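Local coordinates for protein hydrazine synthase subunit alpha (Candidatus Kuenenia stuttgartiensis, PDB 5C2V) that condenses hydroxylamine formed in the gamma subunit with ammonia to make hydrazine, the second half-reaction of the anammox hydrazine synthase complex, using c-type heme, at residues V644-D649 and S686-S691; G134-G139 and P394-T399; G255-C260 and P304-G309. All coordinates share one frame; numbering follows the deposited sequence.

The chain first builds a six-bladed beta-propeller, then a middle heme domain and a C-terminal domain with a second heme. Interactions 2 and 3 belong to the propeller part and interaction 1, later in the chain, to the C-terminal cytochrome c region. Interaction 3, which joins neighbouring blades, lies within the span of chain that interaction 2 closes, their centres 32 Å apart. The centre of interaction 1 is 34 Å from that of interaction 3 and 54 Å from that of interaction 2. No two contacts touch, and each serves a different region: interaction 2 the interface with the gamma subunit, interaction 3 the surroundings of the middle-domain heme, interaction 1 those of the bis-histidine heme.

Interaction 1: residues V644-D649 and S686-S691; sequences VDFRRD and SRAYNS
F646 and Y689 mark the closest backbone approach, their CA atoms 8.1 Å apart where the start of helix 646-657 faces the short helix 687-692. Each ring leaves its own backbone on the side facing the other segment, and F646 reaches across with CG anti to the backbone N (chi1 -175°). The two rings form a T-shaped pair with planes at 74° and centroids 5.1 Å apart. Y689 supplies the edge: its CD2 sits over the centre of the F646 ring, 3.7 Å above the plane. The far end of the phenyl also meets the helix itself, with F646 CE2 3.6 Å from Y689 CB and F646 CZ 4.2 Å from the A688 methyl, CB, near the ring plane. S686 OG lies in that plane at the same edge, yet its hydrogen-bond partner is Q651. The Y689 hydroxyl is bonded beyond the contact to G497 and A765.

Just before F646 in the chain, D645 caps the helix start through weak bonds from the backbone N of R647 and R648 to OD1. R647 then grips the same carboxylate side-on: NE reaches D645 OD1 at 2.8 Å through its syn lone pair, while NH2 meets OD2 at 2.7 Å. NH1 of R647 bridges to D768 and D774, both ligands of a calcium ion, which links the capping carboxylate, through R647, to that site.

The A688 side chain is about 8 Å from those of C658, covalently attached to the second heme, and H662, an axial ligand of its iron. All four touching residues, F646, S686, A688 and Y689, are buried. Helix 687-692 thus packs against the start of helix 646-657, whose L654 and Q651 touch both F646 and A688, while W760 of helix 751-762 packs on Y689.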
loop_
_atom_site.group_PDB
_atom_site.type_symbol
_atom_site.label_atom_id
_atom_site.label_comp_id
_atom_site.label_asym_id
_atom_site.label_seq_id
_atom_site.Cartn_x
_atom_site.Cartn_y
_atom_site.Cartn_z
ATOM N N VAL D 644 21.517 0.370 -24.220
ATOM C CA VAL D 644 22.685 0.465 -23.355
ATOM C C VAL D 644 22.890 -0.834 -22.583
ATOM O O VAL D 644 22.053 -1.222 -21.767
ATOM C CB VAL D 644 22.567 1.634 -22.361
ATOM C CG1 VAL D 644 23.823 1.731 -21.511
ATOM C CG2 VAL D 644 22.325 2.938 -23.104
ATOM N N ASP D 645 24.005 -1.504 -22.853
ATOM C CA ASP D 645 24.338 -2.755 -22.183
ATOM C C ASP D 645 25.474 -2.530 -21.190
ATOM O O ASP D 645 26.488 -1.920 -21.529
ATOM C CB ASP D 645 24.723 -3.824 -23.207
ATOM C CG ASP D 645 24.870 -5.200 -22.590
ATOM O OD1 ASP D 645 25.980 -5.525 -22.117
ATOM O OD2 ASP D 645 23.878 -5.958 -22.584
ATOM N N PHE D 646 25.302 -3.023 -19.966
ATOM C CA PHE D 646 26.257 -2.762 -18.892
ATOM C C PHE D 646 27.648 -3.319 -19.186
ATOM O O PHE D 646 28.656 -2.698 -18.852
ATOM C CB PHE D 646 25.743 -3.340 -17.572
ATOM C CG PHE D 646 26.614 -3.016 -16.391
ATOM C CD1 PHE D 646 26.504 -1.795 -15.750
ATOM C CD2 PHE D 646 27.541 -3.933 -15.922
ATOM C CE1 PHE D 646 27.303 -1.490 -14.664
ATOM C CE2 PHE D 646 28.344 -3.635 -14.837
ATOM C CZ PHE D 646 28.224 -2.412 -14.207
ATOM N N ARG D 647 27.697 -4.489 -19.811
ATOM C CA ARG D 647 28.964 -5.152 -20.094
ATOM C C ARG D 647 29.720 -4.470 -21.230
ATOM O O ARG D 647 30.936 -4.296 -21.165
ATOM C CB ARG D 647 28.723 -6.621 -20.435
ATOM C CG ARG D 647 27.844 -7.341 -19.432
ATOM C CD ARG D 647 27.149 -8.528 -20.068
ATOM N NE ARG D 647 26.223 -8.114 -21.116
ATOM C CZ ARG D 647 25.529 -8.955 -21.873
ATOM N NH1 ARG D 647 25.655 -10.265 -21.702
ATOM N NH2 ARG D 647 24.709 -8.487 -22.804
ATOM N N ARG D 648 28.987 -4.096 -22.273
ATOM C CA ARG D 648 29.580 -3.492 -23.460
ATOM C C ARG D 648 29.878 -2.002 -23.289
ATOM O O ARG D 648 30.875 -1.498 -23.806
ATOM C CB ARG D 648 28.655 -3.695 -24.661
ATOM C CG ARG D 648 29.250 -3.267 -25.990
ATOM C CD ARG D 648 28.241 -2.474 -26.801
ATOM N NE ARG D 648 26.975 -3.185 -26.950
ATOM C CZ ARG D 648 25.833 -2.606 -27.307
ATOM N NH1 ARG D 648 25.795 -1.303 -27.546
ATOM N NH2 ARG D 648 24.727 -3.329 -27.420
ATOM N N ASP D 649 29.012 -1.304 -22.561
ATOM C CA ASP D 649 29.059 0.154 -22.508
ATOM C C ASP D 649 29.590 0.708 -21.182
ATOM O O ASP D 649 30.622 1.376 -21.153
ATOM C CB ASP D 649 27.666 0.727 -22.790
ATOM C CG ASP D 649 27.141 0.336 -24.162
ATOM O OD1 ASP D 649 27.948 0.283 -25.114
ATOM O OD2 ASP D 649 25.926 0.075 -24.288
ATOM N N SER D 686 28.991 -8.885 -12.545
ATOM C CA SER D 686 30.322 -8.571 -12.044
ATOM C C SER D 686 30.257 -7.890 -10.680
ATOM O O SER D 686 29.184 -7.746 -10.093
ATOM C CB SER D 686 31.074 -7.685 -13.039
ATOM O OG SER D 686 30.394 -6.461 -13.253
ATOM N N ARG D 687 31.417 -7.472 -10.185
ATOM C CA ARG D 687 31.511 -6.818 -8.885
ATOM C C ARG D 687 30.865 -5.435 -8.901
ATOM O O ARG D 687 30.137 -5.069 -7.976
ATOM C CB ARG D 687 32.975 -6.708 -8.451
ATOM C CG ARG D 687 33.187 -5.915 -7.172
ATOM C CD ARG D 687 32.415 -6.524 -6.014
ATOM N NE ARG D 687 32.881 -7.870 -5.696
ATOM C CZ ARG D 687 32.241 -8.706 -4.885
ATOM N NH1 ARG D 687 31.104 -8.336 -4.312
ATOM N NH2 ARG D 687 32.738 -9.913 -4.648
ATOM N N ALA D 688 31.137 -4.672 -9.956
ATOM C CA ALA D 688 30.623 -3.311 -10.073
ATOM C C ALA D 688 29.099 -3.286 -10.137
ATOM O O ALA D 688 28.457 -2.441 -9.509
ATOM C CB ALA D 688 31.216 -2.629 -11.296
ATOM N N TYR D 689 28.523 -4.217 -10.892
ATOM C CA TYR D 689 27.073 -4.293 -11.027
ATOM C C TYR D 689 26.423 -4.671 -9.702
ATOM O O TYR D 689 25.420 -4.080 -9.304
ATOM C CB TYR D 689 26.679 -5.298 -12.112
ATOM C CG TYR D 689 25.201 -5.286 -12.439
ATOM C CD1 TYR D 689 24.316 -6.142 -11.793
ATOM C CD2 TYR D 689 24.689 -4.414 -13.391
ATOM C CE1 TYR D 689 22.966 -6.132 -12.088
ATOM C CE2 TYR D 689 23.341 -4.397 -13.693
ATOM C CZ TYR D 689 22.484 -5.256 -13.039
ATOM O OH TYR D 689 21.140 -5.240 -13.338
ATOM N N ASN D 690 26.996 -5.663 -9.027
ATOM C CA ASN D 690 26.502 -6.084 -7.721
ATOM C C ASN D 690 26.579 -4.955 -6.702
ATOM O O ASN D 690 25.686 -4.794 -5.869
ATOM C CB ASN D 690 27.284 -7.297 -7.213
ATOM C CG ASN D 690 26.848 -8.590 -7.873
ATOM O OD1 ASN D 690 25.824 -9.172 -7.509
ATOM N ND2 ASN D 690 27.626 -9.053 -8.844
ATOM N N SER D 691 27.650 -4.172 -6.778
ATOM C CA SER D 691 27.834 -3.040 -5.879
ATOM C C SER D 691 26.794 -1.952 -6.132
ATOM O O SER D 691 26.115 -1.504 -5.209
ATOM C CB SER D 691 29.241 -2.457 -6.031
ATOM O OG SER D 691 30.231 -3.406 -5.673
#

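Interaction 2: residues G134-G139 and P394-T399; sequences GSIEEG and PRWINT
W396 turns its indole onto G134 through a chi1 of 68°, which sets CG between the backbone N and the carbonyl carbon, and a chi2 of -83° that stands the ring plane across the side-chain stem. One face of the indole is thereby laid against the glycine backbone. G134 N lies 3.3 Å above the ring plane, offset toward the rim, and comes within 3.4 Å of W396 CD2. G134 CA sits 3.9 Å from the centroid of the five-membered ring, only 19° off its normal, a CH-pi contact over the face of that ring. G134 adopts a positive phi, a backbone conformation that favours glycine.

I136 adds a second, looser touch. The tip of its longer branch, CD1, approaches W396 CD1 obliquely at 4.2 Å. No hydrogen bond joins the two segments; nearby, Y131 OH bonds I397 N, and K393 holds I136 O.

P23 of the gamma subunit packs on W396, R20 of that subunit on I136, and N138 of the gamma chain bonds N398, placing the contact at the alpha-gamma interface. The arrangement fits a beta-propeller whose last strand, 381-387, pairs with the first, 31-37, consistent with a Velcro-type closure: the chain beyond that strand packs W396 against the 134-139 loop, which connects strands 124-131 and 139-146.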
loop_
_atom_site.group_PDB
_atom_site.type_symbol
_atom_site.label_atom_id
_atom_site.label_comp_id
_atom_site.label_asym_id
_atom_site.label_seq_id
_atom_site.Cartn_x
_atom_site.Cartn_y
_atom_site.Cartn_z
ATOM N N GLY D 134 -19.140 -5.359 -40.675
ATOM C CA GLY D 134 -19.719 -5.327 -42.003
ATOM C C GLY D 134 -20.770 -6.410 -42.162
ATOM O O GLY D 134 -21.298 -6.618 -43.252
ATOM N N SER D 135 -21.051 -7.121 -41.073
ATOM C CA SER D 135 -22.123 -8.108 -41.048
ATOM C C SER D 135 -23.131 -7.759 -39.964
ATOM O O SER D 135 -22.841 -7.871 -38.781
ATOM C CB SER D 135 -21.562 -9.512 -40.815
ATOM O OG SER D 135 -20.384 -9.728 -41.572
ATOM N N ILE D 136 -24.324 -7.352 -40.368
ATOM C CA ILE D 136 -25.383 -7.058 -39.415
ATOM C C ILE D 136 -26.561 -7.956 -39.748
ATOM O O ILE D 136 -26.990 -8.769 -38.930
ATOM C CB ILE D 136 -25.790 -5.574 -39.440
ATOM C CG1 ILE D 136 -24.611 -4.704 -39.001
ATOM C CG2 ILE D 136 -26.982 -5.328 -38.529
ATOM C CD1 ILE D 136 -24.032 -5.085 -37.654
ATOM N N GLU D 137 -27.085 -7.793 -40.959
ATOM C CA GLU D 137 -28.105 -8.688 -41.483
ATOM C C GLU D 137 -27.475 -9.794 -42.326
ATOM O O GLU D 137 -26.479 -9.573 -43.017
ATOM C CB GLU D 137 -29.124 -7.908 -42.308
ATOM C CG GLU D 137 -28.539 -6.724 -43.055
ATOM C CD GLU D 137 -29.600 -5.893 -43.750
ATOM O OE1 GLU D 137 -30.519 -5.410 -43.057
ATOM O OE2 GLU D 137 -29.510 -5.717 -44.984
ATOM N N GLU D 138 -28.059 -10.987 -42.249
ATOM C CA GLU D 138 -27.547 -12.161 -42.950
ATOM C C GLU D 138 -27.599 -11.996 -44.463
ATOM O O GLU D 138 -28.555 -11.439 -45.005
ATOM C CB GLU D 138 -28.339 -13.404 -42.543
ATOM C CG GLU D 138 -28.596 -13.514 -41.054
ATOM C CD GLU D 138 -29.424 -14.732 -40.704
ATOM O OE1 GLU D 138 -30.183 -14.671 -39.714
ATOM O OE2 GLU D 138 -29.317 -15.748 -41.420
ATOM N N GLY D 139 -26.569 -12.488 -45.143
ATOM C CA GLY D 139 -26.512 -12.399 -46.588
ATOM C C GLY D 139 -25.097 -12.387 -47.128
ATOM O O GLY D 139 -24.167 -12.902 -46.507
ATOM N N PRO D 394 -23.428 -5.768 -31.821
ATOM C CA PRO D 394 -22.855 -4.456 -31.504
ATOM C C PRO D 394 -22.381 -3.734 -32.759
ATOM O O PRO D 394 -22.159 -4.368 -33.789
ATOM C CB PRO D 394 -21.670 -4.795 -30.589
ATOM C CG PRO D 394 -21.900 -6.207 -30.145
ATOM C CD PRO D 394 -22.611 -6.865 -31.280
ATOM N N ARG D 395 -22.228 -2.419 -32.660
ATOM C CA ARG D 395 -21.765 -1.607 -33.778
ATOM C C ARG D 395 -20.353 -2.003 -34.192
ATOM O O ARG D 395 -19.531 -2.357 -33.346
ATOM C CB ARG D 395 -21.812 -0.126 -33.401
ATOM C CG ARG D 395 -23.126 0.283 -32.761
ATOM C CD ARG D 395 -22.995 1.561 -31.953
ATOM N NE ARG D 395 -24.224 1.849 -31.218
ATOM C CZ ARG D 395 -24.692 3.072 -30.991
ATOM N NH1 ARG D 395 -24.030 4.129 -31.440
ATOM N NH2 ARG D 395 -25.820 3.237 -30.316
ATOM N N TRP D 396 -20.071 -1.956 -35.489
ATOM C CA TRP D 396 -18.719 -2.226 -35.961
ATOM C C TRP D 396 -18.032 -0.926 -36.366
ATOM O O TRP D 396 -18.549 -0.156 -37.177
ATOM C CB TRP D 396 -18.723 -3.235 -37.117
ATOM C CG TRP D 396 -19.335 -2.753 -38.396
ATOM C CD1 TRP D 396 -20.660 -2.740 -38.719
ATOM C CD2 TRP D 396 -18.638 -2.239 -39.540
ATOM N NE1 TRP D 396 -20.834 -2.239 -39.986
ATOM C CE2 TRP D 396 -19.608 -1.924 -40.512
ATOM C CE3 TRP D 396 -17.291 -2.010 -39.832
ATOM C CZ2 TRP D 396 -19.272 -1.391 -41.756
ATOM C CZ3 TRP D 396 -16.959 -1.481 -41.066
ATOM C CH2 TRP D 396 -17.946 -1.178 -42.013
ATOM N N ILE D 397 -16.869 -0.685 -35.773
ATOM C CA ILE D 397 -16.141 0.563 -35.958
ATOM C C ILE D 397 -15.216 0.491 -37.170
ATOM O O ILE D 397 -14.620 -0.550 -37.445
ATOM C CB ILE D 397 -15.318 0.914 -34.698
ATOM C CG1 ILE D 397 -16.176 0.754 -33.441
ATOM C CG2 ILE D 397 -14.759 2.327 -34.788
ATOM C CD1 ILE D 397 -17.411 1.631 -33.423
ATOM N N ASN D 398 -15.109 1.601 -37.894
ATOM C CA ASN D 398 -14.255 1.678 -39.073
ATOM C C ASN D 398 -12.775 1.514 -38.743
ATOM O O ASN D 398 -12.247 2.193 -37.861
ATOM C CB ASN D 398 -14.474 3.009 -39.796
ATOM C CG ASN D 398 -15.873 3.141 -40.364
ATOM O OD1 ASN D 398 -16.140 2.721 -41.490
ATOM N ND2 ASN D 398 -16.775 3.730 -39.587
ATOM N N THR D 399 -12.110 0.611 -39.457
ATOM C CA THR D 399 -10.683 0.379 -39.262
ATOM C C THR D 399 -9.848 1.046 -40.351
ATOM O O THR D 399 -10.145 0.935 -41.540
ATOM C CB THR D 399 -10.351 -1.124 -39.228
ATOM O OG1 THR D 399 -8.933 -1.302 -39.334
ATOM C CG2 THR D 399 -11.033 -1.852 -40.377
#

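Interaction 3: residues G255-C260 and P304-G309; sequences GRVMIC and PYMNWG
M306 extends from a type I turn (Y305 to W308) to V257 and to G255, just before strand 256-262. At CB the chain still runs past its partner, but with CG anti to the backbone N (chi1 -176°) the next atom arrives at the valine: M306 CG packs 3.6 Å from V257 CG2. SD follows, 4.2 Å from the same methyl. A bend at chi3 (-65°) then swings the terminal methyl off V257 and onto the preceding backbone, leaving M306 CE 3.5 Å from G255 O and 4.2 Å from R256 CA. The contact is van der Waals in nature, with no hydrogen bond between the segments.

R256 leaves the strand with its CB directed away from the turn, and its side chain comes about 5 Å from a bound heme c. The 304-309 turn, in contrast, packs on the second alpha subunit, where P304 meets Y305 of that copy and W308 meets its G334.

The two segments come from successive propeller blades: M306 belongs to the loop between the second and third strands of one sheet, and V257 to the third strand of the preceding one, a blade-to-blade contact of the beta-propeller fold.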
loop_
_atom_site.group_PDB
_atom_site.type_symbol
_atom_site.label_atom_id
_atom_site.label_comp_id
_atom_site.label_asym_id
_atom_site.label_seq_id
_atom_site.Cartn_x
_atom_site.Cartn_y
_atom_site.Cartn_z
ATOM N N GLY D 255 2.936 -5.152 -10.157
ATOM C CA GLY D 255 2.029 -4.825 -11.248
ATOM C C GLY D 255 0.560 -5.003 -10.892
ATOM O O GLY D 255 0.226 -5.276 -9.740
ATOM N N ARG D 256 -0.321 -4.855 -11.881
ATOM C CA ARG D 256 -1.759 -5.046 -11.659
ATOM C C ARG D 256 -2.467 -5.614 -12.887
ATOM O O ARG D 256 -2.012 -5.430 -14.011
ATOM C CB ARG D 256 -2.428 -3.727 -11.255
ATOM C CG ARG D 256 -2.316 -3.379 -9.777
ATOM C CD ARG D 256 -3.123 -2.134 -9.434
ATOM N NE ARG D 256 -2.376 -0.903 -9.671
ATOM C CZ ARG D 256 -1.706 -0.242 -8.731
ATOM N NH1 ARG D 256 -1.694 -0.692 -7.482
ATOM N NH2 ARG D 256 -1.054 0.871 -9.037
ATOM N N VAL D 257 -3.585 -6.302 -12.668
ATOM C CA VAL D 257 -4.407 -6.792 -13.772
ATOM C C VAL D 257 -5.664 -5.939 -13.902
ATOM O O VAL D 257 -6.543 -5.976 -13.043
ATOM C CB VAL D 257 -4.803 -8.270 -13.585
ATOM C CG1 VAL D 257 -5.723 -8.719 -14.711
ATOM C CG2 VAL D 257 -3.563 -9.146 -13.528
ATOM N N MET D 258 -5.742 -5.174 -14.986
ATOM C CA MET D 258 -6.801 -4.188 -15.162
ATOM C C MET D 258 -7.847 -4.609 -16.185
ATOM O O MET D 258 -7.554 -5.337 -17.131
ATOM C CB MET D 258 -6.208 -2.842 -15.582
ATOM C CG MET D 258 -5.639 -2.829 -16.995
ATOM S SD MET D 258 -5.409 -1.165 -17.651
ATOM C CE MET D 258 -4.506 -1.510 -19.158
ATOM N N ILE D 259 -9.077 -4.156 -15.976
ATOM C CA ILE D 259 -10.114 -4.279 -16.988
ATOM C C ILE D 259 -10.050 -3.064 -17.904
ATOM O O ILE D 259 -10.063 -1.923 -17.434
ATOM C CB ILE D 259 -11.512 -4.391 -16.365
ATOM C CG1 ILE D 259 -11.574 -5.592 -15.424
ATOM C CG2 ILE D 259 -12.572 -4.510 -17.447
ATOM C CD1 ILE D 259 -12.915 -5.765 -14.765
ATOM N N CYS D 260 -9.966 -3.309 -19.209
ATOM C CA CYS D 260 -9.859 -2.224 -20.177
ATOM C C CYS D 260 -10.586 -2.543 -21.482
ATOM O O CYS D 260 -11.140 -3.632 -21.648
ATOM C CB CYS D 260 -8.387 -1.917 -20.461
ATOM S SG CYS D 260 -7.450 -3.310 -21.129
ATOM N N PRO D 304 -8.237 -13.813 -5.563
ATOM C CA PRO D 304 -7.322 -13.497 -4.463
ATOM C C PRO D 304 -5.880 -13.401 -4.938
ATOM O O PRO D 304 -5.118 -12.556 -4.467
ATOM C CB PRO D 304 -7.499 -14.680 -3.514
ATOM C CG PRO D 304 -8.858 -15.194 -3.798
ATOM C CD PRO D 304 -9.062 -14.997 -5.267
ATOM N N TYR D 305 -5.518 -14.271 -5.873
ATOM C CA TYR D 305 -4.178 -14.281 -6.437
ATOM C C TYR D 305 -4.218 -13.806 -7.885
ATOM O O TYR D 305 -5.206 -14.014 -8.590
ATOM C CB TYR D 305 -3.566 -15.679 -6.338
ATOM C CG TYR D 305 -3.685 -16.288 -4.957
ATOM C CD1 TYR D 305 -2.778 -15.967 -3.955
ATOM C CD2 TYR D 305 -4.709 -17.176 -4.655
ATOM C CE1 TYR D 305 -2.887 -16.518 -2.690
ATOM C CE2 TYR D 305 -4.826 -17.732 -3.395
ATOM C CZ TYR D 305 -3.912 -17.400 -2.417
ATOM O OH TYR D 305 -4.026 -17.951 -1.161
ATOM N N MET D 306 -3.139 -13.163 -8.317
ATOM C CA MET D 306 -3.081 -12.537 -9.632
ATOM C C MET D 306 -3.190 -13.550 -10.773
ATOM O O MET D 306 -3.703 -13.235 -11.846
ATOM C CB MET D 306 -1.785 -11.732 -9.762
ATOM C CG MET D 306 -1.642 -10.958 -11.060
ATOM S SD MET D 306 -0.250 -9.812 -11.030
ATOM C CE MET D 306 -0.780 -8.672 -9.753
ATOM N N ASN D 307 -2.717 -14.767 -10.533
ATOM C CA ASN D 307 -2.673 -15.788 -11.574
ATOM C C ASN D 307 -3.871 -16.742 -11.564
ATOM O O ASN D 307 -3.930 -17.675 -12.364
ATOM C CB ASN D 307 -1.378 -16.594 -11.458
ATOM C CG ASN D 307 -0.736 -16.863 -12.805
ATOM O OD1 ASN D 307 -0.841 -16.056 -13.729
ATOM N ND2 ASN D 307 -0.066 -18.004 -12.925
ATOM N N TRP D 308 -4.825 -16.505 -10.668
ATOM C CA TRP D 308 -5.961 -17.414 -10.511
ATOM C C TRP D 308 -7.164 -17.027 -11.370
ATOM O O TRP D 308 -7.460 -15.846 -11.552
ATOM C CB TRP D 308 -6.390 -17.487 -9.045
ATOM C CG TRP D 308 -5.624 -18.491 -8.242
ATOM C CD1 TRP D 308 -4.345 -18.914 -8.461
ATOM C CD2 TRP D 308 -6.096 -19.214 -7.098
ATOM N NE1 TRP D 308 -3.988 -19.848 -7.518
ATOM C CE2 TRP D 308 -5.046 -20.051 -6.670
ATOM C CE3 TRP D 308 -7.302 -19.232 -6.392
ATOM C CZ2 TRP D 308 -5.165 -20.896 -5.569
ATOM C CZ3 TRP D 308 -7.420 -20.072 -5.299
ATOM C CH2 TRP D 308 -6.358 -20.893 -4.899
ATOM N N GLY D 309 -7.852 -18.039 -11.893
ATOM C CA GLY D 309 -9.034 -17.830 -12.710
ATOM C C GLY D 309 -10.324 -18.043 -11.940
ATOM O O GLY D 309 -11.416 -17.918 -12.492
#